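Local coordinates for leucine-rich-repeat protein (Methanosarcina barkeri, PDB 4WNR) that is a Roco-family protein whose Roc domain binds GDP and magnesium, and which probably acts as a GTP-binding signalling switch, at residues K43-G48 and N93-G98; Y283-S288 and S301-I306. One frame throughout, in Å; residues are numbered along the deposited sequence.

The two contacts come in series along the chain and sit in different domains. Contact 1 pairs strands 36-47 and 88-96 in the central mixed sheet of the Roc G domain, close to the bound GDP and magnesium. Contact 2 packs the end of helix 275-286 against the short helix 303-306 in the COR region. Their centres lie 27 Å apart, and their nearest atoms are about 6 Å apart without touching. Helix 99-104 bridges the gap. It starts right after segment 93-98, and Tyr-283 OH of contact 2 hydrogen-bonds to Glu-101 on it and to Thr-106 just beyond. The COR region thus touches the helix that follows the DxxG segment, in the switch II region of G proteins.

Contact 1 (K43-G48 and N93-G98)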
loop_
_atom_site.group_PDB
_atom_site.type_symbol
_atom_site.label_atom_id
_atom_site.label_comp_id
_atom_site.label_asym_id
_atom_site.label_seq_id
_atom_site.Cartn_x
_atom_site.Cartn_y
_atom_site.Cartn_z
ATOM N N LYS A 43 -3.181 8.166 2.081
ATOM C CA LYS A 43 -2.680 6.844 2.439
ATOM C C LYS A 43 -1.290 6.994 3.050
ATOM O O LYS A 43 -0.409 7.609 2.450
ATOM C CB LYS A 43 -2.624 5.926 1.215
ATOM C CG LYS A 43 -2.264 4.486 1.553
ATOM C CD LYS A 43 -2.542 3.530 0.403
ATOM C CE LYS A 43 -1.542 3.701 -0.726
ATOM N NZ LYS A 43 -1.823 2.779 -1.860
ATOM N N VAL A 44 -1.109 6.446 4.249
ATOM C CA VAL A 44 0.186 6.470 4.929
ATOM C C VAL A 44 0.785 5.067 4.902
ATOM O O VAL A 44 0.162 4.109 5.363
ATOM C CB VAL A 44 0.063 6.975 6.382
ATOM C CG1 VAL A 44 1.410 6.927 7.089
ATOM C CG2 VAL A 44 -0.480 8.394 6.402
ATOM N N LEU A 45 1.997 4.959 4.366
ATOM C CA LEU A 45 2.648 3.668 4.157
ATOM C C LEU A 45 3.808 3.459 5.126
ATOM O O LEU A 45 4.842 4.121 5.018
ATOM C CB LEU A 45 3.150 3.570 2.715
ATOM C CG LEU A 45 2.047 3.528 1.650
ATOM C CD1 LEU A 45 2.551 4.040 0.312
ATOM C CD2 LEU A 45 1.483 2.121 1.507
ATOM N N LEU A 46 3.624 2.540 6.073
ATOM C CA LEU A 46 4.690 2.136 6.989
ATOM C C LEU A 46 5.629 1.194 6.241
ATOM O O LEU A 46 5.243 0.086 5.883
ATOM C CB LEU A 46 4.120 1.432 8.230
ATOM C CG LEU A 46 3.459 2.257 9.345
ATOM C CD1 LEU A 46 4.469 3.161 10.035
ATOM C CD2 LEU A 46 2.279 3.063 8.825
ATOM N N VAL A 47 6.853 1.646 5.984
ATOM C CA VAL A 47 7.836 0.835 5.257
ATOM C C VAL A 47 9.164 0.752 6.006
ATOM O O VAL A 47 9.469 1.587 6.856
ATOM C CB VAL A 47 8.070 1.352 3.821
ATOM C CG1 VAL A 47 6.816 1.159 2.983
ATOM C CG2 VAL A 47 8.500 2.812 3.815
ATOM N N GLY A 48 9.943 -0.272 5.674
ATOM C CA GLY A 48 11.192 -0.576 6.375
ATOM C C GLY A 48 11.366 -2.073 6.546
ATOM O O GLY A 48 10.444 -2.844 6.271
ATOM N N ASN A 93 -5.353 6.765 6.199
ATOM C CA ASN A 93 -5.349 5.314 6.007
ATOM C C ASN A 93 -3.940 4.744 6.183
ATOM O O ASN A 93 -3.108 4.839 5.279
ATOM C CB ASN A 93 -5.887 4.967 4.619
ATOM C CG ASN A 93 -7.310 5.454 4.405
ATOM O OD1 ASN A 93 -8.136 5.413 5.317
ATOM N ND2 ASN A 93 -7.605 5.912 3.191
ATOM N N PHE A 94 -3.677 4.167 7.354
ATOM C CA PHE A 94 -2.376 3.562 7.643
ATOM C C PHE A 94 -2.292 2.165 7.043
ATOM O O PHE A 94 -3.147 1.322 7.314
ATOM C CB PHE A 94 -2.131 3.477 9.151
ATOM C CG PHE A 94 -1.781 4.793 9.789
ATOM C CD1 PHE A 94 -0.545 5.382 9.567
ATOM C CD2 PHE A 94 -2.682 5.432 10.630
ATOM C CE1 PHE A 94 -0.219 6.590 10.163
ATOM C CE2 PHE A 94 -2.361 6.637 11.226
ATOM C CZ PHE A 94 -1.129 7.218 10.993
ATOM N N TRP A 95 -1.259 1.931 6.238
ATOM C CA TRP A 95 -0.990 0.616 5.656
ATOM C C TRP A 95 0.233 -0.014 6.318
ATOM O O TRP A 95 1.332 0.542 6.269
ATOM C CB TRP A 95 -0.770 0.734 4.148
ATOM C CG TRP A 95 -2.046 0.800 3.363
ATOM C CD1 TRP A 95 -3.015 1.751 3.459
ATOM C CD2 TRP A 95 -2.488 -0.126 2.365
ATOM N NE1 TRP A 95 -4.036 1.479 2.581
ATOM C CE2 TRP A 95 -3.739 0.332 1.897
ATOM C CE3 TRP A 95 -1.951 -1.299 1.820
ATOM C CZ2 TRP A 95 -4.462 -0.341 0.909
ATOM C CZ3 TRP A 95 -2.668 -1.967 0.838
ATOM C CH2 TRP A 95 -3.912 -1.485 0.393
ATOM N N ASP A 96 0.027 -1.176 6.935
ATOM C CA ASP A 96 1.089 -1.888 7.648
ATOM C C ASP A 96 1.378 -3.229 6.964
ATOM O O ASP A 96 0.498 -4.087 6.870
ATOM C CB ASP A 96 0.675 -2.108 9.106
ATOM C CG ASP A 96 1.858 -2.368 10.020
ATOM O OD1 ASP A 96 2.940 -1.786 9.787
ATOM O OD2 ASP A 96 1.696 -3.147 10.985
ATOM N N PHE A 97 2.609 -3.395 6.489
ATOM C CA PHE A 97 3.021 -4.597 5.762
ATOM C C PHE A 97 3.775 -5.560 6.674
ATOM O O PHE A 97 4.740 -5.173 7.334
ATOM C CB PHE A 97 3.899 -4.216 4.568
ATOM C CG PHE A 97 3.249 -3.244 3.624
ATOM C CD1 PHE A 97 2.224 -3.654 2.781
ATOM C CD2 PHE A 97 3.657 -1.919 3.581
ATOM C CE1 PHE A 97 1.619 -2.761 1.915
ATOM C CE2 PHE A 97 3.057 -1.022 2.715
ATOM C CZ PHE A 97 2.036 -1.443 1.881
ATOM N N GLY A 98 3.336 -6.817 6.696
ATOM C CA GLY A 98 3.931 -7.840 7.557
ATOM C C GLY A 98 5.265 -8.379 7.070
ATOM O O GLY A 98 5.807 -7.920 6.066
HETATM O O HOH W 1 4.236 -1.695 7.247
#
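Val-44 CG1 lies 3.5 Å from Phe-94 CE1, and the two side chains run side by side. Leu-46 CD2 reaches the same ring from farther along the strand, 3.7 Å from CD1 of Phe-94. Leu-58 and Leu-61 of helix 54-62 also pack on Phe-94. On the other face of the sheet, the methylenes of Lys-43 lie over the Trp-95 indole. Lys-43 CD is 3.6 Å from the centroid of the Trp-95 five-membered ring, a CH-pi contact over its face. Lys-43 CG, anti to the backbone N (chi1 -173°), is thereby laid against the indole, and the bend at chi3 turns NZ over the six-membered ring. Farther along, Leu-45 CD2 meets the edge of the Phe-97 ring, 3.6 Å from CZ.

These are parallel neighbours in the P-loop GTPase fold. Strand 43-47 leads to the P-loop, and Asp-96 begins the DxxG motif of G proteins.

Three backbone bonds join the strands. Val-44 N donates to Asn-93 O, from 36° out of the carbonyl plane. Trp-95 N meets Val-44 O at 2.7 Å, nearly in line with the C=O. Leu-46 N completes the ladder on Trp-95 O.

Lys-43 NZ bonds to Phe-110 O. A water bonds to Asp-96 OD1 at 2.9 Å; its links to Leu-46 O and Phe-97 N are too short to trust. Asp-96 OD2 hydrogen-bonds to Thr-55 OG1, beside the magnesium and GDP.

Contact 2 (Y283-S288 and S301-I306); sequences YKIINS and SMLDEI
Ser-288 OG accepts a hydrogen bond from Leu-291 N and also rests against Ile-306, 3.6 Å from CG1. Ser-288 is the N-cap of helix 289-292. Its OG stands anti to its own backbone N (chi1 175°), and there it both caps the helix start and touches the isoleucine. Ile-306 CD1 lies 3.8 Å from Ser-288 OG.

The other branch of Ile-306 turns to the helix that precedes the cap. Ile-306 CG2 is 3.4 Å from Lys-284 O, and it also sits 4.1 Å from Lys-284 CB. Lys-284 CD passes 3.9 Å from Ile-306 O. Beyond it the chain bends at chi4 and its end leads away, where NZ makes a long, weak ion pair with Asp-314.

Ile-285 adds a looser apolar layer. Its CG1 lies 4.3 Å from Ile-306 CG2, and its CD1 reaches Leu-303 CD2 at 4.2 Å. Leu-298 of strand 297-299 touches Ile-285, Leu-303 and Ile-306 together. Ile-325 and Met-329 of helix 322-331 also pack on Ile-285.

With an alanine in place of Ile-306, both branches beyond CB are gone, which would probably open a gap between Ser-288 OG, the Lys-284 backbone and Leu-298.

The two segments meet through apolar packing, of side chains on each other and on backbone, without a hydrogen bond between them. Helices 275-286, 303-306 and 322-331 and strand 297-299 share one apolar core here, within the COR-A region that follows the Roc domain in Roco proteins.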
loop_
_atom_site.group_PDB
_atom_site.type_symbol
_atom_site.label_atom_id
_atom_site.label_comp_id
_atom_site.label_asym_id
_atom_site.label_seq_id
_atom_site.Cartn_x
_atom_site.Cartn_y
_atom_site.Cartn_z
ATOM N N TYR A 283 1.615 -15.901 -2.754
ATOM C CA TYR A 283 2.264 -16.791 -1.781
ATOM C C TYR A 283 1.982 -18.266 -2.073
ATOM O O TYR A 283 2.834 -19.123 -1.832
ATOM C CB TYR A 283 1.845 -16.456 -0.340
ATOM C CG TYR A 283 2.169 -15.043 0.109
ATOM C CD1 TYR A 283 3.363 -14.420 -0.256
ATOM C CD2 TYR A 283 1.285 -14.335 0.920
ATOM C CE1 TYR A 283 3.654 -13.131 0.158
ATOM C CE2 TYR A 283 1.569 -13.046 1.340
ATOM C CZ TYR A 283 2.754 -12.447 0.956
ATOM O OH TYR A 283 3.041 -11.167 1.373
ATOM N N LYS A 284 0.789 -18.556 -2.585
ATOM C CA LYS A 284 0.448 -19.912 -3.021
ATOM C C LYS A 284 1.405 -20.404 -4.109
ATOM O O LYS A 284 1.797 -21.569 -4.113
ATOM C CB LYS A 284 -0.998 -19.982 -3.522
ATOM C CG LYS A 284 -2.008 -20.287 -2.430
ATOM C CD LYS A 284 -3.437 -20.202 -2.945
ATOM C CE LYS A 284 -4.386 -21.075 -2.136
ATOM N NZ LYS A 284 -4.308 -20.831 -0.669
ATOM N N ILE A 285 1.779 -19.506 -5.018
ATOM C CA ILE A 285 2.733 -19.821 -6.081
ATOM C C ILE A 285 4.141 -19.989 -5.509
ATOM O O ILE A 285 4.812 -20.979 -5.790
ATOM C CB ILE A 285 2.734 -18.736 -7.184
ATOM C CG1 ILE A 285 1.378 -18.712 -7.898
ATOM C CG2 ILE A 285 3.850 -18.983 -8.195
ATOM C CD1 ILE A 285 1.133 -17.465 -8.722
ATOM N N ILE A 286 4.575 -19.025 -4.700
ATOM C CA ILE A 286 5.922 -19.037 -4.117
ATOM C C ILE A 286 6.130 -20.251 -3.208
ATOM O O ILE A 286 7.174 -20.900 -3.269
ATOM C CB ILE A 286 6.215 -17.735 -3.334
ATOM C CG1 ILE A 286 6.293 -16.546 -4.300
ATOM C CG2 ILE A 286 7.523 -17.845 -2.555
ATOM C CD1 ILE A 286 6.253 -15.189 -3.628
ATOM N N ASN A 287 5.130 -20.551 -2.381
ATOM C CA ASN A 287 5.190 -21.688 -1.452
ATOM C C ASN A 287 4.524 -22.960 -1.993
ATOM O O ASN A 287 4.100 -23.818 -1.217
ATOM C CB ASN A 287 4.554 -21.309 -0.108
ATOM C CG ASN A 287 5.240 -20.130 0.557
ATOM O OD1 ASN A 287 6.461 -19.987 0.488
ATOM N ND2 ASN A 287 4.457 -19.284 1.218
ATOM N N SER A 288 4.436 -23.083 -3.316
ATOM C CA SER A 288 3.888 -24.288 -3.939
ATOM C C SER A 288 4.886 -25.437 -3.822
ATOM O O SER A 288 6.037 -25.311 -4.242
ATOM C CB SER A 288 3.554 -24.036 -5.410
ATOM O OG SER A 288 3.136 -25.228 -6.052
ATOM N N SER A 301 -0.312 -24.187 -17.082
ATOM C CA SER A 301 -1.192 -25.332 -16.843
ATOM C C SER A 301 -1.184 -25.758 -15.369
ATOM O O SER A 301 -2.140 -26.371 -14.893
ATOM C CB SER A 301 -0.771 -26.513 -17.723
ATOM O OG SER A 301 0.596 -26.831 -17.527
ATOM N N MET A 302 -0.107 -25.427 -14.659
ATOM C CA MET A 302 0.057 -25.803 -13.250
ATOM C C MET A 302 -0.770 -24.937 -12.296
ATOM O O MET A 302 -1.039 -25.345 -11.165
ATOM C CB MET A 302 1.529 -25.708 -12.841
ATOM C CG MET A 302 2.488 -26.523 -13.698
ATOM S SD MET A 302 4.209 -26.289 -13.214
ATOM C CE MET A 302 4.213 -27.037 -11.585
ATOM N N LEU A 303 -1.163 -23.747 -12.748
ATOM C CA LEU A 303 -1.880 -22.784 -11.900
ATOM C C LEU A 303 -3.247 -23.275 -11.418
ATOM O O LEU A 303 -3.746 -22.803 -10.396
ATOM C CB LEU A 303 -2.049 -21.445 -12.629
ATOM C CG LEU A 303 -0.770 -20.664 -12.946
ATOM C CD1 LEU A 303 -1.100 -19.437 -13.782
ATOM C CD2 LEU A 303 -0.034 -20.257 -11.678
ATOM N N ASP A 304 -3.851 -24.209 -12.149
ATOM C CA ASP A 304 -5.137 -24.785 -11.753
ATOM C C ASP A 304 -5.033 -25.539 -10.427
ATOM O O ASP A 304 -5.883 -25.380 -9.553
ATOM C CB ASP A 304 -5.672 -25.717 -12.841
ATOM C CG ASP A 304 -6.079 -24.973 -14.096
ATOM O OD1 ASP A 304 -5.229 -24.254 -14.663
ATOM O OD2 ASP A 304 -7.247 -25.109 -14.519
ATOM N N GLU A 305 -3.989 -26.350 -10.290
ATOM C CA GLU A 305 -3.751 -27.125 -9.069
ATOM C C GLU A 305 -3.314 -26.229 -7.907
ATOM O O GLU A 305 -3.714 -26.453 -6.764
ATOM C CB GLU A 305 -2.696 -28.209 -9.330
ATOM C CG GLU A 305 -2.523 -29.224 -8.203
ATOM C CD GLU A 305 -1.566 -28.773 -7.109
ATOM O OE1 GLU A 305 -0.614 -28.016 -7.402
ATOM O OE2 GLU A 305 -1.762 -29.186 -5.945
ATOM N N ILE A 306 -2.498 -25.221 -8.210
ATOM C CA ILE A 306 -1.948 -24.321 -7.190
ATOM C C ILE A 306 -3.024 -23.391 -6.628
ATOM O O ILE A 306 -3.162 -23.257 -5.411
ATOM C CB ILE A 306 -0.783 -23.473 -7.749
ATOM C CG1 ILE A 306 0.375 -24.378 -8.189
ATOM C CG2 ILE A 306 -0.286 -22.477 -6.705
ATOM C CD1 ILE A 306 1.386 -23.698 -9.088
#